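Local coordinates for protein tumor necrosis factor receptor superfamily member 11B (Homo sapiens, PDB 3URF) that acts as a secreted decoy receptor for the cytokine RANKL, neutralising its role in osteoclast formation and thereby restraining osteoclast activity, at residues K141-S146 with T159-C164; V65-Q70 with R90-E95. All blocks are in the same frame, centred on the assembly; numbering follows the deposited sequence.

Contact 1 (K141-S146 with T159-C164); sequences KHTNCS and THDNIC. With NAG (2-acetamido-2-deoxy-beta-D-glucopyranose), chain C.
Cys145 and Cys164 are joined covalently, SG to SG at 2.0 Å, in a disulfide that closes the fourth TNFR cysteine-rich repeat across two irregular loops. Two hydrogen bonds add to it. With chi1 at -173° the Asp161 carboxylate swings away from its own nitrogen, and OD1 meets the backbone N of Thr143 at 2.8 Å on the syn lone pair, with an N-H...O angle of 152°. The same OD1 takes a weak bond from Asn162 N. Asn162 ND2 then donates to Thr143 O at 3.3 Å from above the carbonyl plane, while Cys145 N binds that oxygen from the opposite face. Among the packing contacts, Asn162 OD1 sits 3.7 Å above one face of the His142 ring, offset toward its rim, with amide and ring planes 32° apart. On the sugar side, His160 ND1 donates to Asp161 O at 3.2 Å, and Thr159 OG1 is hydrogen-bonded to OD1 of the glycosylated Asn157. Replacing Asp161 with alanine would probably leave Thr143 N without its carboxylate acceptor and let the two loops shift around the disulfide. Covalent closure and side-chain-to-backbone bonds, rather than strand pairing, thus join the two loops.

Contact 2 (V65-Q70 with R90-E95); sequences VCKELQ and RYLEIE
Leu69 lays its CD1 methyl over the centre of one face of the Arg90 guanidinium, 3.2 Å above the plane and 3.3 Å from CZ. This contact joins a type I beta turn, Lys67 to Gln70, in the second TNFR cysteine-rich repeat to the antiparallel hairpin 90-93/96-99 of the third. The flat group is also held at its root, because Arg90 NE donates to Cys97 O on the neighbouring strand. A second flat group, the amide of Gln70, is fixed by its oxygen: OE1 accepts from Lys67 N at 2.9 Å in a nearly straight bond (177°), spanning the turn alongside the backbone bond from Gln70 N to Lys67 O, while NE2 lies 4.0 Å from Leu92 CD2. No hydrogen bond spans the two segments, so side-chain packing carries most of the contact, with one long salt bridge. The CE of Lys67 passes 4.1 Å from Leu92 CD1, and the bend at its last torsion (chi4 -71°) carries the amine toward the Glu95 carboxylate. Glu95 also forms salt bridges through OE1 to basic side chains on two chains of another protein, and on one of them OE2 is hydrogen-bonded to an aromatic side chain, consistent with a role in ligand binding. Within the receptor, its pairing with lysine is a long salt bridge, Lys67 NZ to Glu95 OE1 at 3.7 Å.

Contact 2 closes before contact 1 opens along the chain, and the two do not touch: their centres are 40 Å apart and their nearest atoms about 24 Å. Contact 2 bridges the second and third repeats near the middle of this chain of four cysteine-rich repeats, one part of the longer receptor, about 14 Å from the chain centre, whereas contact 1 lies inside the fourth repeat, about 35 Å from that centre. Residues of 65-70 and 90-95 meet chains of another protein, consistent with a ligand-facing surface in a decoy receptor, while no other protein chain of the assembly touches 141-146 or 159-164; Thr159 and His160 neighbour the glycan on Asn157.

Contact 1 (K141-S146 with T159-C164)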
loop_
_atom_site.group_PDB
_atom_site.type_symbol
_atom_site.label_atom_id
_atom_site.label_comp_id
_atom_site.label_asym_id
_atom_site.label_seq_id
_atom_site.Cartn_x
_atom_site.Cartn_y
_atom_site.Cartn_z
ATOM N N LYS B 141 33.875 -36.147 -15.520
ATOM C CA LYS B 141 34.422 -37.226 -14.709
ATOM C C LYS B 141 35.945 -37.331 -14.812
ATOM O O LYS B 141 36.531 -36.974 -15.833
ATOM C CB LYS B 141 33.742 -38.554 -15.033
ATOM C CG LYS B 141 34.546 -39.493 -15.882
ATOM C CD LYS B 141 33.856 -40.848 -15.954
ATOM C CE LYS B 141 33.615 -41.433 -14.566
ATOM N NZ LYS B 141 32.977 -42.783 -14.623
ATOM N N HIS B 142 36.581 -37.797 -13.741
ATOM C CA HIS B 142 38.033 -37.916 -13.724
ATOM C C HIS B 142 38.461 -38.615 -14.995
ATOM O O HIS B 142 37.950 -39.682 -15.325
ATOM C CB HIS B 142 38.513 -38.717 -12.507
ATOM C CG HIS B 142 38.314 -38.018 -11.201
ATOM N ND1 HIS B 142 38.437 -36.651 -11.059
ATOM C CD2 HIS B 142 37.998 -38.496 -9.974
ATOM C CE1 HIS B 142 38.198 -36.319 -9.803
ATOM N NE2 HIS B 142 37.929 -37.419 -9.124
ATOM N N THR B 143 39.384 -38.013 -15.729
ATOM C CA THR B 143 39.926 -38.700 -16.885
ATOM C C THR B 143 40.669 -39.970 -16.424
ATOM O O THR B 143 41.527 -39.919 -15.535
ATOM C CB THR B 143 40.838 -37.775 -17.712
ATOM O OG1 THR B 143 41.694 -38.567 -18.547
ATOM C CG2 THR B 143 41.687 -36.930 -16.803
ATOM N N ASN B 144 40.318 -41.116 -17.000
ATOM C CA ASN B 144 40.980 -42.355 -16.607
ATOM C C ASN B 144 42.333 -42.537 -17.288
ATOM O O ASN B 144 42.446 -43.225 -18.303
ATOM C CB ASN B 144 40.095 -43.582 -16.831
ATOM C CG ASN B 144 40.756 -44.868 -16.347
ATOM O OD1 ASN B 144 40.929 -45.819 -17.110
ATOM N ND2 ASN B 144 41.150 -44.889 -15.075
ATOM N N CYS B 145 43.352 -41.899 -16.723
ATOM C CA CYS B 145 44.711 -42.058 -17.202
ATOM C C CYS B 145 44.994 -43.533 -17.182
ATOM O O CYS B 145 45.436 -44.116 -18.187
ATOM C CB CYS B 145 45.677 -41.356 -16.257
ATOM S SG CYS B 145 45.553 -39.558 -16.277
ATOM N N SER B 146 44.700 -44.116 -16.016
ATOM C CA SER B 146 44.988 -45.511 -15.697
ATOM C C SER B 146 45.017 -46.359 -16.956
ATOM O O SER B 146 46.069 -46.860 -17.347
ATOM C CB SER B 146 43.991 -46.056 -14.651
ATOM O OG SER B 146 42.979 -46.875 -15.222
ATOM N N THR B 159 37.428 -31.120 -7.040
ATOM C CA THR B 159 37.785 -29.827 -7.602
ATOM C C THR B 159 38.875 -29.995 -8.641
ATOM O O THR B 159 39.209 -29.053 -9.363
ATOM C CB THR B 159 38.303 -28.874 -6.505
ATOM O OG1 THR B 159 39.674 -29.171 -6.204
ATOM C CG2 THR B 159 37.476 -29.027 -5.243
ATOM N N HIS B 160 39.434 -31.199 -8.709
ATOM C CA HIS B 160 40.612 -31.430 -9.533
ATOM C C HIS B 160 40.605 -32.800 -10.208
ATOM O O HIS B 160 40.254 -33.813 -9.606
ATOM C CB HIS B 160 41.872 -31.268 -8.687
ATOM C CG HIS B 160 43.033 -30.697 -9.437
ATOM N ND1 HIS B 160 43.746 -31.420 -10.369
ATOM C CD2 HIS B 160 43.611 -29.474 -9.387
ATOM C CE1 HIS B 160 44.712 -30.667 -10.864
ATOM N NE2 HIS B 160 44.652 -29.481 -10.284
ATOM N N ASP B 161 40.998 -32.813 -11.472
ATOM C CA ASP B 161 41.014 -34.024 -12.276
ATOM C C ASP B 161 42.200 -34.891 -11.867
ATOM O O ASP B 161 43.031 -34.477 -11.060
ATOM C CB ASP B 161 41.131 -33.621 -13.744
ATOM C CG ASP B 161 40.989 -34.783 -14.694
ATOM O OD1 ASP B 161 40.479 -35.849 -14.286
ATOM O OD2 ASP B 161 41.383 -34.608 -15.865
ATOM N N ASN B 162 42.282 -36.097 -12.408
ATOM C CA ASN B 162 43.490 -36.878 -12.226
ATOM C C ASN B 162 44.595 -36.248 -13.076
ATOM O O ASN B 162 44.424 -36.041 -14.282
ATOM C CB ASN B 162 43.283 -38.354 -12.617
ATOM C CG ASN B 162 42.227 -39.057 -11.765
ATOM O OD1 ASN B 162 41.900 -38.618 -10.659
ATOM N ND2 ASN B 162 41.694 -40.160 -12.282
ATOM N N ILE B 163 45.715 -35.914 -12.442
ATOM C CA ILE B 163 46.896 -35.481 -13.176
ATOM C C ILE B 163 47.683 -36.739 -13.537
ATOM O O ILE B 163 48.173 -37.447 -12.656
ATOM C CB ILE B 163 47.771 -34.528 -12.338
ATOM C CG1 ILE B 163 46.888 -33.522 -11.593
ATOM C CG2 ILE B 163 48.805 -33.830 -13.219
ATOM C CD1 ILE B 163 47.659 -32.476 -10.812
ATOM N N CYS B 164 47.793 -37.029 -14.829
ATOM C CA CYS B 164 48.271 -38.338 -15.252
ATOM C C CYS B 164 49.387 -38.314 -16.302
ATOM O O CYS B 164 49.136 -38.465 -17.501
ATOM C CB CYS B 164 47.092 -39.204 -15.722
ATOM S SG CYS B 164 46.114 -39.949 -14.365
HETATM C C1 NAG C . 42.156 -31.040 -4.431
HETATM C C2 NAG C . 42.168 -30.482 -2.997
HETATM C C3 NAG C . 42.819 -29.094 -2.859
HETATM C C4 NAG C . 44.165 -29.064 -3.588
HETATM C C5 NAG C . 43.969 -29.554 -5.027
HETATM C C6 NAG C . 45.299 -29.601 -5.770
HETATM C C7 NAG C . 40.565 -30.800 -1.196
HETATM C C8 NAG C . 39.582 -29.946 -0.452
HETATM N N2 NAG C . 40.813 -30.460 -2.463
HETATM O O3 NAG C . 42.985 -28.786 -1.486
HETATM O O4 NAG C . 44.757 -27.766 -3.564
HETATM O O5 NAG C . 43.404 -30.853 -5.074
HETATM O O6 NAG C . 45.962 -30.789 -5.397
HETATM O O7 NAG C . 41.104 -31.755 -0.637
#

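Contact 2 (V65-Q70 with R90-E95)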
loop_
_atom_site.group_PDB
_atom_site.type_symbol
_atom_site.label_atom_id
_atom_site.label_comp_id
_atom_site.label_asym_id
_atom_site.label_seq_id
_atom_site.Cartn_x
_atom_site.Cartn_y
_atom_site.Cartn_z
ATOM N N VAL B 65 3.754 -6.044 -21.303
ATOM C CA VAL B 65 4.943 -5.363 -21.792
ATOM C C VAL B 65 6.220 -6.076 -21.317
ATOM O O VAL B 65 6.224 -6.721 -20.265
ATOM C CB VAL B 65 4.929 -3.911 -21.289
ATOM C CG1 VAL B 65 6.226 -3.206 -21.621
ATOM C CG2 VAL B 65 3.722 -3.160 -21.866
ATOM N N CYS B 66 7.292 -5.978 -22.102
ATOM C CA CYS B 66 8.572 -6.592 -21.731
ATOM C C CYS B 66 9.317 -5.774 -20.698
ATOM O O CYS B 66 9.227 -4.551 -20.673
ATOM C CB CYS B 66 9.476 -6.786 -22.951
ATOM S SG CYS B 66 8.946 -8.109 -24.051
ATOM N N LYS B 67 10.071 -6.463 -19.857
ATOM C CA LYS B 67 10.836 -5.813 -18.811
ATOM C C LYS B 67 12.178 -5.336 -19.362
ATOM O O LYS B 67 12.515 -5.604 -20.518
ATOM C CB LYS B 67 11.016 -6.776 -17.638
ATOM C CG LYS B 67 9.739 -7.553 -17.317
ATOM C CD LYS B 67 9.718 -8.070 -15.893
ATOM C CE LYS B 67 8.522 -8.991 -15.624
ATOM N NZ LYS B 67 7.185 -8.314 -15.566
ATOM N N GLU B 68 12.936 -4.628 -18.528
ATOM C CA GLU B 68 14.180 -3.999 -18.955
ATOM C C GLU B 68 15.175 -4.943 -19.612
ATOM O O GLU B 68 15.603 -4.715 -20.745
ATOM C CB GLU B 68 14.844 -3.279 -17.789
ATOM C CG GLU B 68 14.507 -1.801 -17.756
ATOM C CD GLU B 68 14.923 -1.080 -19.037
ATOM O OE1 GLU B 68 14.063 -0.407 -19.654
ATOM O OE2 GLU B 68 16.110 -1.186 -19.424
ATOM N N LEU B 69 15.553 -5.994 -18.897
ATOM C CA LEU B 69 16.505 -6.960 -19.428
ATOM C C LEU B 69 15.834 -8.078 -20.211
ATOM O O LEU B 69 16.358 -9.197 -20.304
ATOM C CB LEU B 69 17.382 -7.525 -18.316
ATOM C CG LEU B 69 18.131 -6.380 -17.635
ATOM C CD1 LEU B 69 19.303 -6.889 -16.835
ATOM C CD2 LEU B 69 18.589 -5.402 -18.695
ATOM N N GLN B 70 14.679 -7.761 -20.785
ATOM C CA GLN B 70 13.976 -8.697 -21.633
ATOM C C GLN B 70 13.931 -8.215 -23.054
ATOM O O GLN B 70 14.002 -7.017 -23.315
ATOM C CB GLN B 70 12.556 -8.865 -21.158
ATOM C CG GLN B 70 12.412 -9.860 -20.068
ATOM C CD GLN B 70 10.973 -10.169 -19.822
ATOM O OE1 GLN B 70 10.091 -9.329 -20.067
ATOM N NE2 GLN B 70 10.707 -11.382 -19.352
ATOM N N ARG B 90 20.357 -14.820 -18.000
ATOM C CA ARG B 90 19.362 -14.435 -17.005
ATOM C C ARG B 90 18.021 -15.157 -17.114
ATOM O O ARG B 90 17.542 -15.476 -18.203
ATOM C CB ARG B 90 19.163 -12.921 -17.011
ATOM C CG ARG B 90 20.455 -12.151 -17.225
ATOM C CD ARG B 90 20.223 -10.649 -17.223
ATOM N NE ARG B 90 20.272 -10.163 -15.858
ATOM C CZ ARG B 90 21.129 -9.258 -15.410
ATOM N NH1 ARG B 90 22.006 -8.703 -16.239
ATOM N NH2 ARG B 90 21.095 -8.904 -14.130
ATOM N N TYR B 91 17.429 -15.413 -15.954
ATOM C CA TYR B 91 16.123 -16.047 -15.876
ATOM C C TYR B 91 15.173 -15.078 -15.209
ATOM O O TYR B 91 15.589 -14.213 -14.429
ATOM C CB TYR B 91 16.202 -17.334 -15.056
ATOM C CG TYR B 91 16.464 -17.097 -13.588
ATOM C CD1 TYR B 91 17.720 -16.715 -13.138
ATOM C CD2 TYR B 91 15.446 -17.250 -12.648
ATOM C CE1 TYR B 91 17.960 -16.497 -11.783
ATOM C CE2 TYR B 91 15.672 -17.033 -11.301
ATOM C CZ TYR B 91 16.927 -16.656 -10.867
ATOM O OH TYR B 91 17.144 -16.437 -9.515
ATOM N N LEU B 92 13.892 -15.217 -15.514
ATOM C CA LEU B 92 12.893 -14.379 -14.884
ATOM C C LEU B 92 12.636 -14.851 -13.470
ATOM O O LEU B 92 12.141 -15.952 -13.259
ATOM C CB LEU B 92 11.594 -14.375 -15.678
ATOM C CG LEU B 92 10.502 -13.467 -15.117
ATOM C CD1 LEU B 92 11.071 -12.105 -14.757
ATOM C CD2 LEU B 92 9.344 -13.333 -16.115
ATOM N N GLU B 93 12.994 -14.006 -12.509
ATOM C CA GLU B 93 12.688 -14.238 -11.108
ATOM C C GLU B 93 11.681 -13.208 -10.614
ATOM O O GLU B 93 12.044 -12.089 -10.266
ATOM C CB GLU B 93 13.941 -14.135 -10.265
ATOM C CG GLU B 93 13.662 -14.162 -8.788
ATOM C CD GLU B 93 13.837 -15.539 -8.202
ATOM O OE1 GLU B 93 12.922 -16.365 -8.361
ATOM O OE2 GLU B 93 14.901 -15.803 -7.600
ATOM N N ILE B 94 10.416 -13.604 -10.585
ATOM C CA ILE B 94 9.356 -12.746 -10.089
ATOM C C ILE B 94 9.251 -11.507 -10.968
ATOM O O ILE B 94 8.727 -11.584 -12.076
ATOM C CB ILE B 94 9.538 -12.425 -8.596
ATOM C CG1 ILE B 94 9.606 -13.726 -7.788
ATOM C CG2 ILE B 94 8.392 -11.588 -8.079
ATOM C CD1 ILE B 94 10.166 -13.549 -6.398
ATOM N N GLU B 95 9.762 -10.371 -10.524
ATOM C CA GLU B 95 9.622 -9.193 -11.359
ATOM C C GLU B 95 10.831 -8.830 -12.242
ATOM O O GLU B 95 10.744 -7.927 -13.079
ATOM C CB GLU B 95 9.124 -8.010 -10.526
ATOM C CG GLU B 95 7.620 -8.076 -10.193
ATOM C CD GLU B 95 6.706 -7.983 -11.430
ATOM O OE1 GLU B 95 6.796 -6.979 -12.164
ATOM O OE2 GLU B 95 5.892 -8.904 -11.673
#